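Local coordinates for protein putative trimethylamine methyltransferase (Rhizobium meliloti, PDB 4YYC) that probably acts as a methyltransferase of the trimethylamine methyltransferase family, at residues F77-W87 and A299-I307; S211-V222 and T255-H266. One frame throughout, in Å; residues are numbered along the deposited sequence. Where two conformers were deposited one is given.

Contact 1 (F77-W87 and A299-I307); sequences FRDDAEALDLW and AGAAFTQLI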
loop_
_atom_site.group_PDB
_atom_site.type_symbol
_atom_site.label_atom_id
_atom_site.label_comp_id
_atom_site.label_asym_id
_atom_site.label_seq_id
_atom_site.Cartn_x
_atom_site.Cartn_y
_atom_site.Cartn_z
ATOM N N PHE A 77 25.346 -27.389 -4.678
ATOM C CA PHE A 77 24.366 -28.192 -5.361
ATOM C C PHE A 77 24.517 -29.530 -4.690
ATOM O O PHE A 77 25.456 -30.265 -4.971
ATOM C CB PHE A 77 24.637 -28.224 -6.871
ATOM C CG PHE A 77 24.134 -26.993 -7.586
ATOM C CD1 PHE A 77 24.753 -25.754 -7.416
ATOM C CD2 PHE A 77 22.998 -27.060 -8.383
ATOM C CE1 PHE A 77 24.225 -24.624 -8.023
ATOM C CE2 PHE A 77 22.476 -25.931 -8.995
ATOM C CZ PHE A 77 23.076 -24.714 -8.804
ATOM N N ARG A 78 23.619 -29.844 -3.755
ATOM C CA ARG A 78 23.835 -30.998 -2.868
ATOM C C ARG A 78 23.125 -32.268 -3.286
ATOM O O ARG A 78 22.014 -32.223 -3.752
ATOM C CB ARG A 78 23.424 -30.645 -1.456
ATOM C CG ARG A 78 24.295 -29.563 -0.897
ATOM C CD ARG A 78 23.967 -29.265 0.553
ATOM N NE ARG A 78 24.956 -28.360 1.153
ATOM C CZ ARG A 78 24.829 -27.843 2.380
ATOM N NH1 ARG A 78 23.754 -28.109 3.113
ATOM N NH2 ARG A 78 25.762 -27.029 2.867
ATOM N N ASP A 79 23.814 -33.387 -3.097
ATOM C CA ASP A 79 23.274 -34.718 -3.287
ATOM C C ASP A 79 22.747 -34.930 -4.701
ATOM O O ASP A 79 21.771 -35.659 -4.877
ATOM C CB ASP A 79 22.205 -35.011 -2.192
ATOM C CG ASP A 79 22.750 -34.837 -0.787
ATOM O OD1 ASP A 79 23.711 -35.507 -0.473
ATOM O OD2 ASP A 79 22.267 -33.971 -0.028
ATOM N N ASP A 80 23.424 -34.332 -5.700
ATOM C CA ASP A 80 23.038 -34.407 -7.118
ATOM C C ASP A 80 24.274 -34.411 -8.012
ATOM O O ASP A 80 24.770 -33.386 -8.479
ATOM C CB ASP A 80 22.086 -33.278 -7.530
ATOM C CG ASP A 80 21.414 -33.552 -8.873
ATOM O OD1 ASP A 80 21.995 -34.238 -9.734
ATOM O OD2 ASP A 80 20.264 -33.111 -9.047
ATOM N N ALA A 81 24.790 -35.621 -8.220
ATOM C CA ALA A 81 26.010 -35.791 -8.981
ATOM C C ALA A 81 25.848 -35.333 -10.425
ATOM O O ALA A 81 26.758 -34.805 -11.003
ATOM C CB ALA A 81 26.460 -37.242 -8.963
ATOM N N GLU A 82 24.681 -35.564 -10.996
ATOM C CA GLU A 82 24.409 -35.119 -12.355
ATOM C C GLU A 82 24.548 -33.581 -12.468
ATOM O O GLU A 82 25.108 -33.049 -13.433
ATOM C CB GLU A 82 23.020 -35.561 -12.774
ATOM C CG GLU A 82 22.625 -35.107 -14.172
ATOM C CD GLU A 82 21.174 -35.408 -14.532
ATOM O OE1 GLU A 82 20.410 -35.903 -13.673
ATOM O OE2 GLU A 82 20.818 -35.145 -15.716
ATOM N N ALA A 83 24.035 -32.878 -11.481
ATOM C CA ALA A 83 24.117 -31.418 -11.500
ATOM C C ALA A 83 25.562 -30.962 -11.484
ATOM O O ALA A 83 25.937 -30.005 -12.175
ATOM C CB ALA A 83 23.374 -30.832 -10.303
ATOM N N LEU A 84 26.376 -31.607 -10.648
ATOM C CA LEU A 84 27.803 -31.254 -10.604
ATOM C C LEU A 84 28.492 -31.509 -11.942
ATOM O O LEU A 84 29.351 -30.715 -12.372
ATOM C CB LEU A 84 28.536 -31.973 -9.475
ATOM C CG LEU A 84 28.062 -31.699 -8.058
ATOM C CD1 LEU A 84 28.954 -32.431 -7.065
ATOM C CD2 LEU A 84 27.999 -30.216 -7.753
ATOM N N ASP A 85 28.160 -32.621 -12.585
ATOM C CA ASP A 85 28.721 -32.904 -13.891
ATOM C C ASP A 85 28.292 -31.886 -14.914
ATOM O O ASP A 85 29.100 -31.491 -15.746
ATOM C CB ASP A 85 28.366 -34.299 -14.399
ATOM C CG ASP A 85 29.092 -35.393 -13.676
ATOM O OD1 ASP A 85 29.978 -35.133 -12.822
ATOM O OD2 ASP A 85 28.818 -36.583 -13.979
ATOM N N LEU A 86 27.042 -31.442 -14.849
ATOM C CA LEU A 86 26.572 -30.420 -15.788
ATOM C C LEU A 86 27.337 -29.113 -15.632
ATOM O O LEU A 86 27.703 -28.472 -16.611
ATOM C CB LEU A 86 25.073 -30.212 -15.656
ATOM C CG LEU A 86 24.232 -31.338 -16.209
ATOM C CD1 LEU A 86 22.804 -31.283 -15.685
ATOM C CD2 LEU A 86 24.248 -31.315 -17.729
ATOM N N TRP A 87 27.602 -28.738 -14.383
ATOM C CA TRP A 87 28.316 -27.501 -14.081
ATOM C C TRP A 87 29.778 -27.590 -14.520
ATOM O O TRP A 87 30.296 -26.636 -15.094
ATOM C CB TRP A 87 28.175 -27.104 -12.590
ATOM C CG TRP A 87 26.893 -26.377 -12.322
ATOM C CD1 TRP A 87 25.863 -26.757 -11.507
ATOM C CD2 TRP A 87 26.479 -25.146 -12.940
ATOM N NE1 TRP A 87 24.867 -25.818 -11.543
ATOM C CE2 TRP A 87 25.200 -24.837 -12.443
ATOM C CE3 TRP A 87 27.070 -24.283 -13.884
ATOM C CZ2 TRP A 87 24.521 -23.683 -12.838
ATOM C CZ3 TRP A 87 26.384 -23.150 -14.275
ATOM C CH2 TRP A 87 25.112 -22.878 -13.754
ATOM N N ALA A 299 22.424 -18.858 -10.294
ATOM C CA ALA A 299 22.869 -20.254 -10.332
ATOM C C ALA A 299 21.697 -21.192 -10.635
ATOM O O ALA A 299 21.801 -22.045 -11.520
ATOM C CB ALA A 299 23.527 -20.598 -9.028
ATOM N N GLY A 300 20.596 -21.032 -9.902
ATOM C CA GLY A 300 19.484 -21.948 -10.060
ATOM C C GLY A 300 18.795 -21.811 -11.407
ATOM O O GLY A 300 18.413 -22.809 -12.012
ATOM N N ALA A 301 18.571 -20.567 -11.839
ATOM C CA ALA A 301 17.955 -20.350 -13.142
ATOM C C ALA A 301 18.859 -20.809 -14.265
ATOM O O ALA A 301 18.394 -21.469 -15.218
ATOM C CB ALA A 301 17.542 -18.904 -13.322
ATOM N N ALA A 302 20.173 -20.523 -14.185
ATOM C CA ALA A 302 21.077 -20.996 -15.249
ATOM C C ALA A 302 21.103 -22.503 -15.320
ATOM O O ALA A 302 21.195 -23.055 -16.427
ATOM C CB ALA A 302 22.483 -20.465 -15.020
ATOM N N PHE A 303 20.992 -23.167 -14.165
ATOM C CA PHE A 303 20.903 -24.617 -14.132
ATOM C C PHE A 303 19.796 -25.158 -15.030
ATOM O O PHE A 303 19.982 -26.174 -15.742
ATOM C CB PHE A 303 20.706 -25.103 -12.701
ATOM C CG PHE A 303 20.687 -26.615 -12.589
ATOM C CD1 PHE A 303 21.814 -27.362 -12.861
ATOM C CD2 PHE A 303 19.516 -27.259 -12.308
ATOM C CE1 PHE A 303 21.760 -28.772 -12.789
ATOM C CE2 PHE A 303 19.442 -28.649 -12.209
ATOM C CZ PHE A 303 20.558 -29.396 -12.445
ATOM N N THR A 304 18.654 -24.503 -15.054
ATOM C CA THR A 304 17.548 -24.990 -15.907
ATOM C C THR A 304 17.956 -25.045 -17.398
ATOM O O THR A 304 17.531 -25.941 -18.124
ATOM C CB THR A 304 16.253 -24.167 -15.749
ATOM O OG1 THR A 304 16.461 -22.849 -16.289
ATOM C CG2 THR A 304 15.775 -24.146 -14.280
ATOM N N GLN A 305 18.829 -24.118 -17.805
ATOM C CA GLN A 305 19.249 -24.037 -19.204
ATOM C C GLN A 305 20.275 -25.107 -19.513
ATOM O O GLN A 305 20.422 -25.493 -20.671
ATOM C CB GLN A 305 19.787 -22.635 -19.555
ATOM C CG GLN A 305 18.837 -21.476 -19.245
ATOM C CD GLN A 305 17.535 -21.633 -19.956
ATOM O OE1 GLN A 305 17.486 -21.530 -21.214
ATOM N NE2 GLN A 305 16.461 -21.918 -19.207
ATOM N N LEU A 306 20.984 -25.585 -18.483
ATOM C CA LEU A 306 21.875 -26.735 -18.650
ATOM C C LEU A 306 21.124 -28.020 -18.908
ATOM O O LEU A 306 21.660 -28.961 -19.545
ATOM C CB LEU A 306 22.849 -26.878 -17.486
ATOM C CG LEU A 306 23.819 -25.718 -17.251
ATOM C CD1 LEU A 306 24.628 -26.028 -16.015
ATOM C CD2 LEU A 306 24.706 -25.476 -18.428
ATOM N N ILE A 307 19.918 -28.114 -18.375
ATOM C CA ILE A 307 19.034 -29.240 -18.647
ATOM C C ILE A 307 18.412 -29.095 -20.026
ATOM O O ILE A 307 18.498 -30.051 -20.793
ATOM C CB ILE A 307 17.963 -29.391 -17.562
ATOM C CG1 ILE A 307 18.628 -29.699 -16.203
ATOM C CG2 ILE A 307 16.915 -30.440 -17.948
ATOM C CD1 ILE A 307 19.202 -31.099 -16.069
#
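Trp87 plugs its indole into the hole formed by Ala299, Ala302, Phe303 and Leu306, a knob-into-hole fit whose small alanines admit a large flat ring. At CB the side chain swings back beside its own backbone N, with CG anti to the carbonyl carbon (chi1 -83°), and this carries the rings across to helix 299-307. On the five-membered ring, NE1 lies 3.7 Å from Phe303 CD1 and also stands above one face of Phe77, toward that ring's rim. Further along, CD2, CE2 and CE3 lie beneath a methyl group: Leu306 CD1 sits 3.5 Å from the centroid of the six-membered ring, only 6° off its normal, a CH-pi contact. At the far edge, CZ2 meets Ala299 O in the indole plane at 3.4 Å. The tip, CH2, ends 3.8 Å from Ala302 CB.

Helix 286-307 connects two parallel strands, 269-277 and 313-322, of what is consistent with the TIM barrel of this family, whereas helix 81-90 follows strand 75-77 of a small separate sheet. The two segment axes run almost perpendicular, at 87°, so the interface is compact and large side chains bridge it. Phe303 completes an aromatic cluster with Phe77 and Trp87, its ring inclined to both. Ala83 packs on the same ring, its CB 3.6 Å from Phe303 CE1, and so small a methyl lets the phenyl group lie close to helix 81-90. Beyond it Leu86 CD1 touches both Phe303 CE1 and, at 3.6 Å, Ile307 CD1, while its other branch, CD2, lies near Leu306 O. Asp80 caps the first turn of its helix, OD1 accepting from Ala83 N at 3.0 Å, while its OD2 pairs with Lys261.

Contact 2 (S211-V222 and T255-H266); sequences SVTAPERAEDTV and TMLGAAKVYARH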
loop_
_atom_site.group_PDB
_atom_site.type_symbol
_atom_site.label_atom_id
_atom_site.label_comp_id
_atom_site.label_asym_id
_atom_site.label_seq_id
_atom_site.Cartn_x
_atom_site.Cartn_y
_atom_site.Cartn_z
ATOM N N SER A 211 3.452 -30.602 -8.931
ATOM C CA SER A 211 3.993 -31.106 -7.666
ATOM C C SER A 211 5.516 -31.043 -7.726
ATOM O O SER A 211 6.112 -31.362 -8.784
ATOM C CB SER A 211 3.575 -32.548 -7.430
ATOM O OG SER A 211 4.171 -33.063 -6.237
ATOM N N VAL A 212 6.129 -30.682 -6.600
ATOM C CA VAL A 212 7.585 -30.583 -6.500
ATOM C C VAL A 212 8.157 -31.350 -5.344
ATOM O O VAL A 212 9.344 -31.278 -5.080
ATOM C CB VAL A 212 8.080 -29.117 -6.512
ATOM C CG1 VAL A 212 7.763 -28.464 -7.841
ATOM C CG2 VAL A 212 7.504 -28.347 -5.366
ATOM N N THR A 213 7.323 -32.156 -4.681
ATOM C CA THR A 213 7.729 -32.760 -3.432
ATOM C C THR A 213 8.603 -33.995 -3.590
ATOM O O THR A 213 9.237 -34.415 -2.630
ATOM C CB THR A 213 6.559 -33.042 -2.522
ATOM O OG1 THR A 213 5.640 -33.906 -3.176
ATOM C CG2 THR A 213 5.906 -31.735 -2.153
ATOM N N ALA A 214 8.595 -34.590 -4.758
ATOM C CA ALA A 214 9.589 -35.658 -5.151
ATOM C C ALA A 214 9.670 -35.695 -6.661
ATOM O O ALA A 214 8.712 -35.356 -7.373
ATOM C CB ALA A 214 9.167 -37.000 -4.621
ATOM N N PRO A 215 10.817 -36.133 -7.216
ATOM C CA PRO A 215 10.876 -36.124 -8.685
ATOM C C PRO A 215 9.826 -36.991 -9.378
ATOM O O PRO A 215 9.306 -36.621 -10.418
ATOM C CB PRO A 215 12.311 -36.577 -9.002
ATOM C CG PRO A 215 13.043 -36.547 -7.704
ATOM C CD PRO A 215 12.109 -36.351 -6.557
ATOM N N GLU A 216 9.513 -38.142 -8.813
ATOM C CA GLU A 216 8.488 -39.000 -9.386
ATOM C C GLU A 216 7.100 -38.332 -9.421
ATOM O O GLU A 216 6.272 -38.645 -10.281
ATOM C CB GLU A 216 8.451 -40.365 -8.666
ATOM C CG GLU A 216 8.136 -40.293 -7.183
ATOM C CD GLU A 216 9.364 -40.237 -6.236
ATOM O OE1 GLU A 216 10.496 -39.772 -6.625
ATOM O OE2 GLU A 216 9.160 -40.705 -5.053
ATOM N N ARG A 217 6.878 -37.412 -8.487
ATOM C CA ARG A 217 5.626 -36.644 -8.432
ATOM C C ARG A 217 5.578 -35.578 -9.491
ATOM O O ARG A 217 4.515 -35.318 -10.068
ATOM C CB ARG A 217 5.392 -36.073 -7.032
ATOM C CG ARG A 217 5.350 -37.160 -5.987
ATOM C CD ARG A 217 5.285 -36.686 -4.581
ATOM N NE ARG A 217 5.556 -37.800 -3.690
ATOM C CZ ARG A 217 5.995 -37.698 -2.438
ATOM N NH1 ARG A 217 6.168 -36.527 -1.828
ATOM N NH2 ARG A 217 6.228 -38.818 -1.779
ATOM N N ALA A 218 6.736 -34.998 -9.798
ATOM C CA ALA A 218 6.840 -34.123 -10.954
ATOM C C ALA A 218 6.600 -34.927 -12.222
ATOM O O ALA A 218 5.914 -34.452 -13.133
ATOM C CB ALA A 218 8.187 -33.408 -10.954
ATOM N N GLU A 219 7.155 -36.145 -12.321
ATOM C CA GLU A 219 6.891 -36.984 -13.487
ATOM C C GLU A 219 5.400 -37.292 -13.608
ATOM O O GLU A 219 4.820 -37.220 -14.703
ATOM C CB GLU A 219 7.739 -38.265 -13.418
ATOM C CG GLU A 219 9.213 -37.972 -13.648
ATOM C CD GLU A 219 10.117 -39.143 -13.347
ATOM O OE1 GLU A 219 9.651 -40.125 -12.747
ATOM O OE2 GLU A 219 11.299 -39.085 -13.756
ATOM N N ASP A 220 4.770 -37.597 -12.479
ATOM C CA ASP A 220 3.321 -37.832 -12.496
ATOM C C ASP A 220 2.534 -36.596 -12.970
ATOM O O ASP A 220 1.551 -36.730 -13.707
ATOM C CB ASP A 220 2.787 -38.242 -11.127
ATOM C CG ASP A 220 3.199 -39.650 -10.702
ATOM O OD1 ASP A 220 3.618 -40.503 -11.524
ATOM O OD2 ASP A 220 3.070 -39.965 -9.488
ATOM N N THR A 221 2.955 -35.399 -12.548
ATOM C CA THR A 221 2.296 -34.186 -12.981
ATOM C C THR A 221 2.381 -34.042 -14.490
ATOM O O THR A 221 1.394 -33.742 -15.146
ATOM C CB THR A 221 2.917 -32.947 -12.309
ATOM O OG1 THR A 221 2.802 -33.049 -10.869
ATOM C CG2 THR A 221 2.269 -31.645 -12.774
ATOM N N VAL A 222 3.567 -34.275 -15.039
ATOM C CA VAL A 222 3.760 -34.203 -16.494
ATOM C C VAL A 222 2.867 -35.231 -17.181
ATOM O O VAL A 222 2.258 -34.938 -18.201
ATOM C CB VAL A 222 5.259 -34.337 -16.878
ATOM C CG1 VAL A 222 5.433 -34.462 -18.392
ATOM C CG2 VAL A 222 6.045 -33.155 -16.351
ATOM N N THR A 255 15.972 -32.625 -3.642
ATOM C CA THR A 255 14.563 -32.698 -4.031
ATOM C C THR A 255 14.189 -31.610 -5.007
ATOM O O THR A 255 13.539 -31.864 -6.030
ATOM C CB THR A 255 13.652 -32.646 -2.809
ATOM O OG1 THR A 255 14.005 -33.760 -1.997
ATOM C CG2 THR A 255 12.179 -32.774 -3.240
HETATM N N MSE A 256 14.587 -30.384 -4.675
HETATM C CA MSE A 256 14.325 -29.256 -5.551
HETATM C C MSE A 256 14.999 -29.359 -6.881
HETATM O O MSE A 256 14.379 -29.113 -7.914
HETATM C CB MSE A 256 14.644 -27.921 -4.837
HETATM C CG MSE A 256 13.746 -27.635 -3.644
HETATM SE SE MSE A 256 11.878 -27.306 -4.173
HETATM C CE MSE A 256 11.181 -29.134 -3.869
ATOM N N LEU A 257 16.261 -29.755 -6.881
ATOM C CA LEU A 257 16.982 -29.976 -8.145
ATOM C C LEU A 257 16.335 -31.075 -8.957
ATOM O O LEU A 257 16.244 -30.977 -10.174
ATOM C CB LEU A 257 18.446 -30.285 -7.864
ATOM C CG LEU A 257 19.286 -29.150 -7.319
ATOM C CD1 LEU A 257 20.618 -29.676 -6.844
ATOM C CD2 LEU A 257 19.452 -28.008 -8.309
ATOM N N GLY A 258 15.857 -32.128 -8.293
ATOM C CA GLY A 258 15.195 -33.230 -8.990
ATOM C C GLY A 258 13.910 -32.833 -9.683
ATOM O O GLY A 258 13.687 -33.235 -10.829
ATOM N N ALA A 259 13.089 -32.014 -9.014
ATOM C CA ALA A 259 11.892 -31.495 -9.665
ATOM C C ALA A 259 12.250 -30.555 -10.828
ATOM O O ALA A 259 11.633 -30.639 -11.887
ATOM C CB ALA A 259 11.000 -30.776 -8.680
ATOM N N ALA A 260 13.254 -29.708 -10.628
ATOM C CA ALA A 260 13.692 -28.785 -11.676
ATOM C C ALA A 260 14.121 -29.535 -12.916
ATOM O O ALA A 260 13.756 -29.154 -14.039
ATOM C CB ALA A 260 14.822 -27.888 -11.179
ATOM N N LYS A 261 14.862 -30.638 -12.720
ATOM C CA LYS A 261 15.317 -31.428 -13.874
ATOM C C LYS A 261 14.121 -32.019 -14.671
ATOM O O LYS A 261 14.113 -31.981 -15.928
ATOM C CB LYS A 261 16.304 -32.528 -13.454
ATOM C CG LYS A 261 17.604 -31.957 -12.942
ATOM C CD LYS A 261 18.696 -32.959 -12.616
ATOM C CE LYS A 261 18.351 -33.915 -11.525
ATOM N NZ LYS A 261 19.523 -34.821 -11.281
ATOM N N VAL A 262 13.108 -32.515 -13.966
ATOM C CA VAL A 262 11.952 -33.052 -14.671
ATOM C C VAL A 262 11.240 -31.975 -15.469
ATOM O O VAL A 262 10.997 -32.117 -16.651
ATOM C CB VAL A 262 10.950 -33.711 -13.693
ATOM C CG1 VAL A 262 9.639 -34.096 -14.385
ATOM C CG2 VAL A 262 11.591 -34.883 -12.954
ATOM N N TYR A 263 10.866 -30.888 -14.798
ATOM C CA TYR A 263 10.121 -29.859 -15.470
ATOM C C TYR A 263 10.874 -29.187 -16.606
ATOM O O TYR A 263 10.300 -29.013 -17.703
ATOM C CB TYR A 263 9.612 -28.844 -14.453
ATOM C CG TYR A 263 8.502 -29.441 -13.585
ATOM C CD1 TYR A 263 7.373 -29.974 -14.179
ATOM C CD2 TYR A 263 8.583 -29.481 -12.197
ATOM C CE1 TYR A 263 6.333 -30.492 -13.428
ATOM C CE2 TYR A 263 7.543 -30.027 -11.453
ATOM C CZ TYR A 263 6.437 -30.511 -12.081
ATOM O OH TYR A 263 5.422 -31.032 -11.317
ATOM N N ALA A 264 12.163 -28.889 -16.402
ATOM C CA ALA A 264 12.951 -28.299 -17.488
ATOM C C ALA A 264 13.075 -29.234 -18.687
ATOM O O ALA A 264 13.096 -28.760 -19.804
ATOM C CB ALA A 264 14.307 -27.835 -16.990
ATOM N N ARG A 265 13.114 -30.548 -18.495
ATOM C CA ARG A 265 13.155 -31.442 -19.635
ATOM C C ARG A 265 11.867 -31.521 -20.420
ATOM O O ARG A 265 11.894 -31.923 -21.587
ATOM C CB ARG A 265 13.548 -32.836 -19.185
ATOM C CG ARG A 265 15.020 -32.977 -18.892
ATOM C CD ARG A 265 15.430 -34.432 -18.956
ATOM N NE ARG A 265 16.866 -34.565 -18.772
ATOM C CZ ARG A 265 17.477 -34.825 -17.615
ATOM N NH1 ARG A 265 16.810 -34.984 -16.486
ATOM N NH2 ARG A 265 18.811 -34.936 -17.616
ATOM N N HIS A 266 10.745 -31.135 -19.801
ATOM C CA HIS A 266 9.450 -31.147 -20.462
ATOM C C HIS A 266 8.868 -29.754 -20.753
ATOM O O HIS A 266 7.683 -29.640 -20.951
ATOM C CB HIS A 266 8.488 -31.957 -19.587
ATOM C CG HIS A 266 8.894 -33.383 -19.459
ATOM N ND1 HIS A 266 8.778 -34.270 -20.494
ATOM C CD2 HIS A 266 9.460 -34.054 -18.433
ATOM C CE1 HIS A 266 9.274 -35.441 -20.126
ATOM N NE2 HIS A 266 9.658 -35.351 -18.863
#
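Val262 drops its two methyls among Pro215, Ala218, Glu219 and Val222, a knob into a hole of the neighbouring helix. Helix 215-229 comes after strand 208-209 and helix 254-265 after 240-245, with strand 251-252 of another sheet between; strands 208-209 and 240-245 pair in parallel, and the two helices lie side by side in the outer helical layer expected of a TIM barrel, their segment axes inclined by 24°. With CG1 anti to its backbone N (chi1 172°), Val262 sets CG1 3.8 Å from Ala218 CB and rests CG2 against Pro215 O. A beta-branched residue fits here because both arms find surface to cover.

Gly258 presents bare backbone to the proline ring, Pro215 CG standing 4.2 Å from Gly258 CA. Ala259 CB and Ala218 CB are 4.5 Å apart, and such small residues let the segment axes come within 8.4 Å. Val212, in the loop before helix 215-229, leans on Ala259 and on the CE methyl of selenomethionine Met256; its side chain is about 8 Å from a bound unidentified ligand.

Tyr263 buries more surface in this contact than any other residue. Its ring lies against Ala218, whose CB is 3.5 Å from Tyr263 CE2, and its hydroxyl donates to Ser211 O at 2.6 Å. That oxygen lies in the plane of the phenol, at its edge, whereas the hydroxyl is tilted from the carbonyl plane. Tyrosine thus combines an apolar ring with a polar end for a loop carbonyl. The same loop is held from its own side: Ser211 N donates to Thr221 OG1, which donates to Arg217 O.

At the far end the imidazole of His266, its ND1 bonded to Glu235, receives Val222 CG1 over one face, 3.9 Å from the ring centroid and 16° off the normal.

Reading from the N terminus, the chain first supplies 77-87, the end of a strand and the helix after it, and then runs on for 211 residues before 299-307 returns to close the loop of contact 1. Contact 2 is nested inside that loop: 211-222 is met by 255-266 after 32 residues that include strand 240-245. Contact 2 joins neighbouring helices of the outer layer of the probable barrel, and contact 1 fastens the N-terminal part to another helix of that layer. Helix 254-265 connects the two: Glu82 forms salt bridges with Lys261 and Arg265, and Ile307 packs against Arg265.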